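Local coordinates for ORF98 PTP-2 (Cydia pomonella granulosis virus, PDB 6I28), which probably acts as a protein phosphatase of the dual-specificity family, removing phosphate from tyrosine and serine or threonine residues, perhaps including those of MAP kinases, at residues Y117-Y127 and V147-Y156; D10-G21 and Q132-V140. All blocks are in the same frame, centred on the assembly; numbering follows the deposited sequence. Where two conformers were deposited one is given.

Contact 1: Y117-Y127 and V147-Y156; sequences YYIMRTNQIDY and VELLKGKCVY
Tyr127 and Leu150 form the centre of this contact. CD1 of Leu150 meets the edge of the Tyr127 ring, 3.7 Å from CD1 of Tyr127. The hydroxyl end of the ring reaches Val147, whose CG2 lies 3.4 Å from Tyr127 OH. The extended chain of Lys151 crosses Tyr127 obliquely, its CG 4.1 Å from Tyr127 CB. The other branch of Leu150, CD2, packs 3.9 Å from Tyr117 CB. CG of Tyr117 is anti to the backbone N (chi1 178°), which sends the ring to Lys153; its CE1 lies 3.7 Å from Lys153 CG. The hydroxyl of Tyr117 takes a hydrogen bond from Arg121 NH1 and another is made with the C-terminal Glu168. Met120 SD lies 4.1 Å from Leu150 CB, and the bend at chi3 puts Met120 CE 3.4 Å from Cys154 SG. No hydrogen bond joins the two segments, so the contact rests on packing. Asp126 N-caps the next helix by bonding to the backbone N of Gln129. Met120 also touches Val167 of the hairpin of strands 154-159 and 162-167. The packing unites C-terminal helices of the dual-specificity phosphatase fold, 110-123, 127-137 and 144-151, with this hairpin laid against them.

Contact 2: D10-G21 and Q132-V140; sequences DATRINQDLFVG and QYVYGKRAV
The loop after strand 11-13 and the end of helix 127-137 come nearest at Ile14 and Lys137, whose CA atoms are 5.8 Å apart, with Thr12 facing Arg138 close by. Arg138 carries the contact. Its chain is fully extended from CG to NE, with CG opposite the backbone N (chi1 180°), and this carries the guanidinium along Thr12 to Asp10. There it grips the carboxylate end-on. NH1 bonds to Asp10 OD1 at 2.9 Å, and NH2 to Asp10 OD2 at 2.7 Å. Both oxygens lie near the guanidinium plane. The carboxylate is turned 33° from that plane, and its oxygens are met from above their own plane. NH1 also gives a hydrogen bond of 2.8 Å to Thr12 OG1, at the guanidinium edge. Val20 O and Gly21 CA lie over one face of the group. Asp10 OD2 has a second partner in Tyr24 OH.

The chain of Lys137 is bent at chi2 and chi4, and its NZ bonds to Ile14 O at 3.0 Å from above the carbonyl plane. The Tyr133 ring lies beside the same oxygen, with CE2 3.6 Å away from Ile14 O. Ile14 CG2 packs on Val134 CG2, 3.9 Å away. Asn15 makes an Asx turn, in which its OD1 accepts from the N of Asp17.

Arg138 NE and NH2 also bond to the carbonyls of Gly107 and Ala106. These residues belong to the HCX5R phosphate-binding loop of cysteine phosphatases, so Arg138 ties that loop to the N-terminal hairpin. Strand 11-13 is one of the two outermost strands of the five-stranded sheet and pairs antiparallel with 18-21, which runs parallel to 100-103. Helix 127-137 packs beside this hairpin, and helix 110-123 touches both through Val20 and Val134.

How the contacts relate
The centres of contacts 1 and 2 are about 17 Å apart, and the two meet through helix 110-123. CD1 of Ile119 lies 3.7 Å from CG2 of Val134 and 4.0 Å from CG2 of Ile14. CD2 of Tyr118, the residue before, packs 3.9 Å from CD1 of Leu18. Helix 127-137 serves both: it starts at Tyr127 in contact 1 and ends in contact 2. Their segments alternate along the chain. Contact 2 is tied to the phosphate-binding loop by Arg138. Contact 1 relates to that loop through helix 110-123, which follows directly on it. A bound calcium ion is about 9 Å from the Arg138 side chain and is not in contact with it.

Contact 1: Y117-Y127 and V147-Y156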
loop_
_atom_site.group_PDB
_atom_site.type_symbol
_atom_site.label_atom_id
_atom_site.label_comp_id
_atom_site.label_asym_id
_atom_site.label_seq_id
_atom_site.Cartn_x
_atom_site.Cartn_y
_atom_site.Cartn_z
ATOM N N TYR A 117 0.314 1.277 -6.552
ATOM C CA TYR A 117 -0.533 2.330 -7.092
ATOM C C TYR A 117 -0.051 3.704 -6.638
ATOM O O TYR A 117 -0.003 4.657 -7.438
ATOM C CB TYR A 117 -1.972 2.140 -6.626
ATOM C CG TYR A 117 -2.899 3.248 -7.132
ATOM C CD1 TYR A 117 -3.063 3.498 -8.446
ATOM C CD2 TYR A 117 -3.591 4.041 -6.249
ATOM C CE1 TYR A 117 -3.920 4.512 -8.925
ATOM C CE2 TYR A 117 -4.442 5.059 -6.656
ATOM C CZ TYR A 117 -4.608 5.310 -7.994
ATOM O OH TYR A 117 -5.446 6.314 -8.454
ATOM N N TYR A 118 0.310 3.836 -5.356
ATOM C CA TYR A 118 0.923 5.063 -4.918
ATOM C C TYR A 118 2.127 5.447 -5.735
ATOM O O TYR A 118 2.255 6.611 -6.113
ATOM C CB TYR A 118 1.268 5.005 -3.428
ATOM C CG TYR A 118 1.790 6.300 -2.917
ATOM C CD1 TYR A 118 0.893 7.299 -2.566
ATOM C CD2 TYR A 118 3.159 6.594 -2.840
ATOM C CE1 TYR A 118 1.306 8.501 -2.132
ATOM C CE2 TYR A 118 3.581 7.852 -2.341
ATOM C CZ TYR A 118 2.632 8.803 -2.025
ATOM O OH TYR A 118 2.951 10.065 -1.566
ATOM N N ILE A 119 2.981 4.474 -6.122
ATOM C CA ILE A 119 4.155 4.801 -6.923
ATOM C C ILE A 119 3.791 5.108 -8.376
ATOM O O ILE A 119 4.347 6.034 -8.971
ATOM C CB ILE A 119 5.152 3.620 -6.772
ATOM C CG1 ILE A 119 5.721 3.600 -5.327
ATOM C CG2 ILE A 119 6.277 3.669 -7.822
ATOM C CD1 ILE A 119 6.675 2.483 -5.061
ATOM N N MET A 120 2.838 4.351 -8.956
ATOM C CA MET A 120 2.329 4.650 -10.280
ATOM C C MET A 120 1.805 6.066 -10.372
ATOM O O MET A 120 2.158 6.807 -11.287
ATOM C CB MET A 120 1.199 3.685 -10.660
ATOM C CG MET A 120 1.572 2.256 -10.786
ATOM S SD MET A 120 0.134 1.205 -11.002
ATOM C CE MET A 120 -0.681 2.003 -12.370
ATOM N N ARG A 121 1.078 6.510 -9.361
ATOM C CA ARG A 121 0.390 7.769 -9.506
ATOM C C ARG A 121 1.251 8.974 -9.124
ATOM O O ARG A 121 1.160 10.033 -9.761
ATOM C CB ARG A 121 -0.880 7.751 -8.637
ATOM C CG ARG A 121 -1.651 9.052 -8.677
ATOM C CD ARG A 121 -3.068 8.837 -8.184
ATOM N NE ARG A 121 -3.744 10.063 -7.769
ATOM C CZ ARG A 121 -5.018 10.112 -7.352
ATOM N NH1 ARG A 121 -5.761 9.027 -7.326
ATOM N NH2 ARG A 121 -5.550 11.257 -6.965
ATOM N N THR A 122 2.110 8.839 -8.125
ATOM C CA THR A 122 3.008 9.932 -7.790
ATOM C C THR A 122 4.125 10.087 -8.828
ATOM O O THR A 122 4.637 11.197 -9.038
ATOM C CB THR A 122 3.620 9.746 -6.382
ATOM O OG1 THR A 122 4.355 8.512 -6.249
ATOM C CG2 THR A 122 2.521 9.859 -5.258
ATOM N N ASN A 123 4.477 9.022 -9.520
ATOM C CA ASN A 123 5.525 9.098 -10.537
ATOM C C ASN A 123 4.970 9.151 -11.946
ATOM O O ASN A 123 5.719 9.443 -12.867
ATOM C CB ASN A 123 6.472 7.911 -10.392
ATOM C CG ASN A 123 7.356 8.037 -9.175
ATOM O OD1 ASN A 123 8.364 8.724 -9.202
ATOM N ND2 ASN A 123 6.960 7.414 -8.097
ATOM N N GLN A 124 3.670 8.936 -12.117
ATOM C CA GLN A 124 3.035 8.847 -13.420
ATOM C C GLN A 124 3.797 7.845 -14.279
ATOM O O GLN A 124 4.360 8.179 -15.334
ATOM C CB GLN A 124 2.942 10.212 -14.097
ATOM C CG GLN A 124 1.971 11.094 -13.399
ATOM C CD GLN A 124 0.552 10.634 -13.605
ATOM O OE1 GLN A 124 0.073 10.549 -14.728
ATOM N NE2 GLN A 124 -0.141 10.366 -12.507
ATOM N N ILE A 125 3.840 6.605 -13.791
ATOM C CA ILE A 125 4.457 5.492 -14.501
ATOM C C ILE A 125 3.473 4.321 -14.495
ATOM O O ILE A 125 2.588 4.233 -13.660
ATOM C CB ILE A 125 5.822 5.058 -13.901
ATOM C CG1 ILE A 125 5.689 4.515 -12.475
ATOM C CG2 ILE A 125 6.785 6.219 -13.843
ATOM C CD1 ILE A 125 7.060 4.139 -11.794
ATOM N N ASP A 126 3.631 3.403 -15.449
ATOM C CA ASP A 126 2.618 2.366 -15.611
ATOM C C ASP A 126 2.814 1.221 -14.625
ATOM O O ASP A 126 3.779 1.182 -13.854
ATOM C CB ASP A 126 2.629 1.823 -17.044
ATOM C CG ASP A 126 3.896 1.092 -17.379
ATOM O OD1 ASP A 126 4.799 0.890 -16.542
ATOM O OD2 ASP A 126 3.995 0.709 -18.532
ATOM N N TYR A 127 1.896 0.252 -14.655
ATOM C CA TYR A 127 1.939 -0.819 -13.674
ATOM C C TYR A 127 3.237 -1.610 -13.739
ATOM O O TYR A 127 3.868 -1.865 -12.711
ATOM C CB TYR A 127 0.763 -1.755 -13.838
ATOM C CG TYR A 127 0.911 -3.012 -13.002
ATOM C CD1 TYR A 127 0.596 -2.997 -11.666
ATOM C CD2 TYR A 127 1.388 -4.214 -13.540
ATOM C CE1 TYR A 127 0.726 -4.107 -10.879
ATOM C CE2 TYR A 127 1.510 -5.363 -12.714
ATOM C CZ TYR A 127 1.179 -5.287 -11.395
ATOM O OH TYR A 127 1.294 -6.375 -10.561
ATOM N N VAL A 147 -4.098 -6.690 -10.440
ATOM C CA VAL A 147 -3.321 -6.266 -11.612
ATOM C C VAL A 147 -4.214 -5.566 -12.622
ATOM O O VAL A 147 -3.855 -4.511 -13.159
ATOM C CB VAL A 147 -2.600 -7.474 -12.235
ATOM C CG1 VAL A 147 -1.966 -7.067 -13.577
ATOM C CG2 VAL A 147 -1.555 -8.050 -11.296
ATOM N N GLU A 148 -5.402 -6.113 -12.883
ATOM C CA GLU A 148 -6.294 -5.435 -13.819
ATOM C C GLU A 148 -6.812 -4.118 -13.231
ATOM O O GLU A 148 -6.984 -3.139 -13.955
ATOM C CB GLU A 148 -7.449 -6.356 -14.215
ATOM C CG GLU A 148 -7.032 -7.547 -15.075
ATOM C CD GLU A 148 -6.249 -7.165 -16.355
ATOM O OE1 GLU A 148 -6.719 -6.277 -17.120
ATOM O OE2 GLU A 148 -5.162 -7.760 -16.587
ATOM N N LEU A 149 -7.038 -4.060 -11.921
ATOM C CA LEU A 149 -7.473 -2.812 -11.292
ATOM C C LEU A 149 -6.484 -1.691 -11.562
ATOM O O LEU A 149 -6.876 -0.588 -11.966
ATOM C CB LEU A 149 -7.646 -3.011 -9.793
ATOM C CG LEU A 149 -7.813 -1.793 -8.903
ATOM C CD1 LEU A 149 -9.115 -1.166 -9.122
ATOM C CD2 LEU A 149 -7.724 -2.188 -7.431
ATOM N N LEU A 150 -5.188 -1.969 -11.339
ATOM C CA LEU A 150 -4.136 -0.978 -11.451
ATOM C C LEU A 150 -3.893 -0.583 -12.895
ATOM O O LEU A 150 -3.748 0.610 -13.219
ATOM C CB LEU A 150 -2.859 -1.532 -10.828
ATOM C CG LEU A 150 -2.907 -1.830 -9.337
ATOM C CD1 LEU A 150 -1.533 -1.966 -8.764
ATOM C CD2 LEU A 150 -3.615 -0.702 -8.706
ATOM N N LYS A 151 -3.821 -1.577 -13.778
ATOM C CA LYS A 151 -3.732 -1.300 -15.207
ATOM C C LYS A 151 -4.906 -0.453 -15.674
ATOM O O LYS A 151 -4.753 0.415 -16.536
ATOM C CB LYS A 151 -3.662 -2.608 -15.992
ATOM C CG LYS A 151 -2.410 -3.432 -15.730
ATOM C CD LYS A 151 -2.344 -4.635 -16.753
ATOM C CE LYS A 151 -1.040 -5.438 -16.677
ATOM N NZ LYS A 151 -1.139 -6.772 -17.455
ATOM N N GLY A 152 -6.092 -0.690 -15.113
ATOM C CA GLY A 152 -7.257 0.095 -15.466
ATOM C C GLY A 152 -7.189 1.550 -15.062
ATOM O O GLY A 152 -7.995 2.346 -15.569
ATOM N N LYS A 153 -6.251 1.917 -14.183
ATOM C CA LYS A 153 -6.039 3.312 -13.832
ATOM C C LYS A 153 -5.149 4.038 -14.835
ATOM O O LYS A 153 -4.962 5.253 -14.715
ATOM C CB LYS A 153 -5.398 3.442 -12.445
ATOM C CG LYS A 153 -6.124 2.761 -11.308
ATOM C CD LYS A 153 -7.603 3.038 -11.228
ATOM C CE LYS A 153 -7.898 4.434 -10.913
ATOM N NZ LYS A 153 -9.340 4.493 -10.482
ATOM N N CYS A 154 -4.550 3.339 -15.787
ATOM C CA CYS A 154 -3.638 3.960 -16.726
ATOM C C CYS A 154 -4.359 4.250 -18.032
ATOM O O CYS A 154 -5.047 3.385 -18.570
ATOM C CB CYS A 154 -2.411 3.101 -17.028
ATOM S SG CYS A 154 -1.563 2.441 -15.620
ATOM N N VAL A 155 -4.219 5.471 -18.514
ATOM C CA VAL A 155 -4.744 5.890 -19.807
ATOM C C VAL A 155 -3.568 6.157 -20.723
ATOM O O VAL A 155 -2.551 6.722 -20.306
ATOM C CB VAL A 155 -5.620 7.146 -19.631
ATOM C CG1 VAL A 155 -6.140 7.614 -20.979
ATOM C CG2 VAL A 155 -6.727 6.862 -18.651
ATOM N N TYR A 156 -3.672 5.698 -21.969
ATOM C CA TYR A 156 -2.647 5.969 -22.944
ATOM C C TYR A 156 -3.258 6.874 -23.986
ATOM O O TYR A 156 -4.255 6.495 -24.617
ATOM C CB TYR A 156 -2.144 4.667 -23.574
ATOM C CG TYR A 156 -1.581 3.723 -22.553
ATOM C CD1 TYR A 156 -2.417 2.864 -21.816
ATOM C CD2 TYR A 156 -0.211 3.678 -22.316
ATOM C CE1 TYR A 156 -1.904 2.010 -20.880
ATOM C CE2 TYR A 156 0.310 2.823 -21.337
ATOM C CZ TYR A 156 -0.545 2.003 -20.615
ATOM O OH TYR A 156 -0.030 1.132 -19.667
#

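Contact 2: D10-G21 and Q132-V140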
loop_
_atom_site.group_PDB
_atom_site.type_symbol
_atom_site.label_atom_id
_atom_site.label_comp_id
_atom_site.label_asym_id
_atom_site.label_seq_id
_atom_site.Cartn_x
_atom_site.Cartn_y
_atom_site.Cartn_z
ATOM N N ASP A 10 7.883 -9.339 9.395
ATOM C CA ASP A 10 8.167 -9.435 7.970
ATOM C C ASP A 10 7.537 -8.241 7.267
ATOM O O ASP A 10 6.349 -8.253 6.857
ATOM C CB ASP A 10 7.671 -10.757 7.398
ATOM C CG ASP A 10 7.650 -10.752 5.877
ATOM O OD1 ASP A 10 8.685 -10.362 5.276
ATOM O OD2 ASP A 10 6.586 -11.100 5.293
ATOM N N ALA A 11 8.361 -7.206 7.109
ATOM C CA ALA A 11 8.062 -6.034 6.316
ATOM C C ALA A 11 9.357 -5.505 5.710
ATOM O O ALA A 11 10.451 -5.678 6.263
ATOM C CB ALA A 11 7.378 -4.980 7.174
ATOM N N THR A 12 9.212 -4.809 4.595
ATOM C CA THR A 12 10.332 -4.367 3.788
ATOM C C THR A 12 10.204 -2.877 3.471
ATOM O O THR A 12 9.111 -2.398 3.133
ATOM C CB THR A 12 10.379 -5.166 2.493
ATOM O OG1 THR A 12 10.173 -6.555 2.757
ATOM C CG2 THR A 12 11.703 -4.965 1.808
ATOM N N ARG A 13 11.307 -2.145 3.601
ATOM C CA ARG A 13 11.316 -0.770 3.130
ATOM C C ARG A 13 11.291 -0.762 1.617
ATOM O O ARG A 13 12.178 -1.358 0.981
ATOM C CB ARG A 13 12.533 0.011 3.624
ATOM C CG ARG A 13 12.434 1.500 3.187
ATOM C CD ARG A 13 13.622 2.361 3.642
ATOM N NE ARG A 13 13.568 2.785 5.052
ATOM C CZ ARG A 13 12.815 3.781 5.499
ATOM N NH1 ARG A 13 12.036 4.446 4.672
ATOM N NH2 ARG A 13 12.855 4.126 6.769
ATOM N N ILE A 14 10.295 -0.099 1.038
ATOM C CA ILE A 14 10.169 -0.003 -0.419
ATOM C C ILE A 14 10.869 1.246 -0.976
ATOM O O ILE A 14 11.551 1.189 -2.006
ATOM C CB ILE A 14 8.666 -0.017 -0.805
ATOM C CG1 ILE A 14 7.964 -1.288 -0.320
ATOM C CG2 ILE A 14 8.478 0.122 -2.332
ATOM C CD1 ILE A 14 8.702 -2.580 -0.744
ATOM N N ASN A 15 10.696 2.404 -0.357
ATOM C CA ASN A 15 11.384 3.638 -0.703
ATOM C C ASN A 15 11.443 4.492 0.563
ATOM O O ASN A 15 11.191 3.995 1.655
ATOM C CB ASN A 15 10.721 4.331 -1.902
ATOM C CG ASN A 15 9.326 4.832 -1.625
ATOM O OD1 ASN A 15 8.872 4.933 -0.473
ATOM N ND2 ASN A 15 8.617 5.177 -2.704
ATOM N N GLN A 16 11.803 5.777 0.422
ATOM C CA GLN A 16 11.978 6.602 1.613
ATOM C C GLN A 16 10.665 6.838 2.348
ATOM O O GLN A 16 10.701 7.219 3.512
ATOM C CB GLN A 16 12.623 7.935 1.251
ATOM C CG GLN A 16 14.178 7.888 1.310
ATOM C CD GLN A 16 14.779 7.008 2.454
ATOM O OE1 GLN A 16 15.576 6.091 2.207
ATOM N NE2 GLN A 16 14.376 7.287 3.695
ATOM N N ASP A 17 9.517 6.592 1.708
ATOM C CA ASP A 17 8.211 6.881 2.303
ATOM C C ASP A 17 7.412 5.665 2.744
ATOM O O ASP A 17 6.478 5.816 3.548
ATOM C CB ASP A 17 7.302 7.637 1.301
ATOM C CG ASP A 17 7.911 8.880 0.754
ATOM O OD1 ASP A 17 8.493 9.655 1.557
ATOM O OD2 ASP A 17 7.857 9.097 -0.533
ATOM N N LEU A 18 7.699 4.468 2.214
ATOM C CA LEU A 18 6.802 3.329 2.306
ATOM C C LEU A 18 7.508 2.058 2.747
ATOM O O LEU A 18 8.605 1.759 2.258
ATOM C CB LEU A 18 6.147 3.017 0.932
ATOM C CG LEU A 18 5.218 4.041 0.330
ATOM C CD1 LEU A 18 4.758 3.512 -1.010
ATOM C CD2 LEU A 18 4.022 4.372 1.266
ATOM N N PHE A 19 6.872 1.344 3.678
ATOM C CA PHE A 19 7.082 -0.070 3.994
ATOM C C PHE A 19 5.878 -0.908 3.576
ATOM O O PHE A 19 4.729 -0.449 3.599
ATOM C CB PHE A 19 7.322 -0.283 5.489
ATOM C CG PHE A 19 8.521 0.417 6.024
ATOM C CD1 PHE A 19 8.520 1.769 6.284
ATOM C CD2 PHE A 19 9.663 -0.295 6.297
ATOM C CE1 PHE A 19 9.642 2.360 6.789
ATOM C CE2 PHE A 19 10.774 0.326 6.800
ATOM C CZ PHE A 19 10.763 1.636 7.031
ATOM N N VAL A 20 6.145 -2.150 3.163
ATOM C CA VAL A 20 5.098 -3.139 2.890
ATOM C C VAL A 20 5.388 -4.425 3.673
ATOM O O VAL A 20 6.528 -4.908 3.715
ATOM C CB VAL A 20 4.991 -3.478 1.393
ATOM C CG1 VAL A 20 4.059 -4.638 1.237
ATOM C CG2 VAL A 20 4.610 -2.303 0.603
ATOM N N GLY A 21 4.372 -4.976 4.316
ATOM C CA GLY A 21 4.556 -6.208 5.043
ATOM C C GLY A 21 3.263 -6.927 5.316
ATOM O O GLY A 21 2.201 -6.568 4.792
ATOM N N GLN A 132 7.902 -3.663 -11.132
ATOM C CA GLN A 132 9.303 -4.061 -11.062
ATOM C C GLN A 132 10.076 -3.286 -10.000
ATOM O O GLN A 132 10.899 -3.878 -9.292
ATOM C CB GLN A 132 9.973 -3.930 -12.438
ATOM C CG GLN A 132 9.312 -4.791 -13.537
ATOM C CD GLN A 132 9.631 -6.306 -13.425
ATOM O OE1 GLN A 132 8.876 -7.151 -13.912
ATOM N NE2 GLN A 132 10.729 -6.635 -12.761
ATOM N N TYR A 133 9.837 -1.980 -9.855
ATOM C CA TYR A 133 10.537 -1.237 -8.807
ATOM C C TYR A 133 10.247 -1.851 -7.435
ATOM O O TYR A 133 11.167 -2.149 -6.655
ATOM C CB TYR A 133 10.165 0.258 -8.825
ATOM C CG TYR A 133 10.948 1.035 -7.772
ATOM C CD1 TYR A 133 12.212 1.564 -8.049
ATOM C CD2 TYR A 133 10.441 1.193 -6.474
ATOM C CE1 TYR A 133 12.947 2.241 -7.080
ATOM C CE2 TYR A 133 11.169 1.868 -5.488
ATOM C CZ TYR A 133 12.418 2.394 -5.798
ATOM O OH TYR A 133 13.139 3.061 -4.808
ATOM N N VAL A 134 8.965 -2.040 -7.114
ATOM C CA VAL A 134 8.622 -2.614 -5.820
ATOM C C VAL A 134 9.170 -4.027 -5.673
ATOM O O VAL A 134 9.644 -4.405 -4.602
ATOM C CB VAL A 134 7.097 -2.580 -5.570
ATOM C CG1 VAL A 134 6.818 -3.431 -4.376
ATOM C CG2 VAL A 134 6.635 -1.153 -5.507
ATOM N N TYR A 135 9.115 -4.834 -6.748
ATOM C CA TYR A 135 9.494 -6.235 -6.674
ATOM C C TYR A 135 10.991 -6.379 -6.459
ATOM O O TYR A 135 11.441 -7.330 -5.817
ATOM C CB TYR A 135 9.115 -6.966 -7.966
ATOM C CG TYR A 135 9.289 -8.478 -7.905
ATOM C CD1 TYR A 135 10.510 -9.075 -8.233
ATOM C CD2 TYR A 135 8.235 -9.306 -7.553
ATOM C CE1 TYR A 135 10.662 -10.460 -8.187
ATOM C CE2 TYR A 135 8.379 -10.691 -7.509
ATOM C CZ TYR A 135 9.591 -11.254 -7.818
ATOM O OH TYR A 135 9.736 -12.614 -7.768
ATOM N N GLY A 136 11.762 -5.412 -6.943
ATOM C CA GLY A 136 13.174 -5.372 -6.643
ATOM C C GLY A 136 13.510 -5.221 -5.176
ATOM O O GLY A 136 14.617 -5.589 -4.775
ATOM N N LYS A 137 12.600 -4.665 -4.360
ATOM C CA LYS A 137 12.853 -4.557 -2.924
ATOM C C LYS A 137 12.153 -5.641 -2.106
ATOM O O LYS A 137 12.667 -6.039 -1.054
ATOM C CB LYS A 137 12.422 -3.181 -2.387
ATOM C CG LYS A 137 12.866 -1.975 -3.239
ATOM C CD LYS A 137 14.169 -1.291 -2.705
ATOM C CE LYS A 137 14.441 0.065 -3.402
ATOM N NZ LYS A 137 14.539 1.190 -2.409
ATOM N N ARG A 138 11.020 -6.144 -2.587
ATOM C CA ARG A 138 10.273 -7.187 -1.892
ATOM C C ARG A 138 9.536 -7.966 -2.963
ATOM O O ARG A 138 8.791 -7.366 -3.746
ATOM C CB ARG A 138 9.271 -6.605 -0.909
ATOM C CG ARG A 138 8.428 -7.673 -0.125
ATOM C CD ARG A 138 7.409 -6.992 0.768
ATOM N NE ARG A 138 6.564 -7.938 1.513
ATOM C CZ ARG A 138 6.928 -8.590 2.621
ATOM N NH1 ARG A 138 8.138 -8.405 3.138
ATOM N NH2 ARG A 138 6.085 -9.434 3.229
ATOM N N ALA A 139 9.743 -9.274 -3.007
ATOM C CA ALA A 139 9.010 -10.115 -3.950
ATOM C C ALA A 139 7.523 -9.994 -3.647
ATOM O O ALA A 139 7.070 -10.449 -2.607
ATOM C CB ALA A 139 9.462 -11.561 -3.854
ATOM N N VAL A 140 6.762 -9.371 -4.528
ATOM C CA VAL A 140 5.318 -9.235 -4.379
ATOM C C VAL A 140 4.651 -9.923 -5.562
ATOM O O VAL A 140 5.293 -10.218 -6.584
ATOM C CB VAL A 140 4.908 -7.746 -4.288
ATOM C CG1 VAL A 140 5.501 -7.122 -3.067
ATOM C CG2 VAL A 140 5.408 -7.021 -5.564
#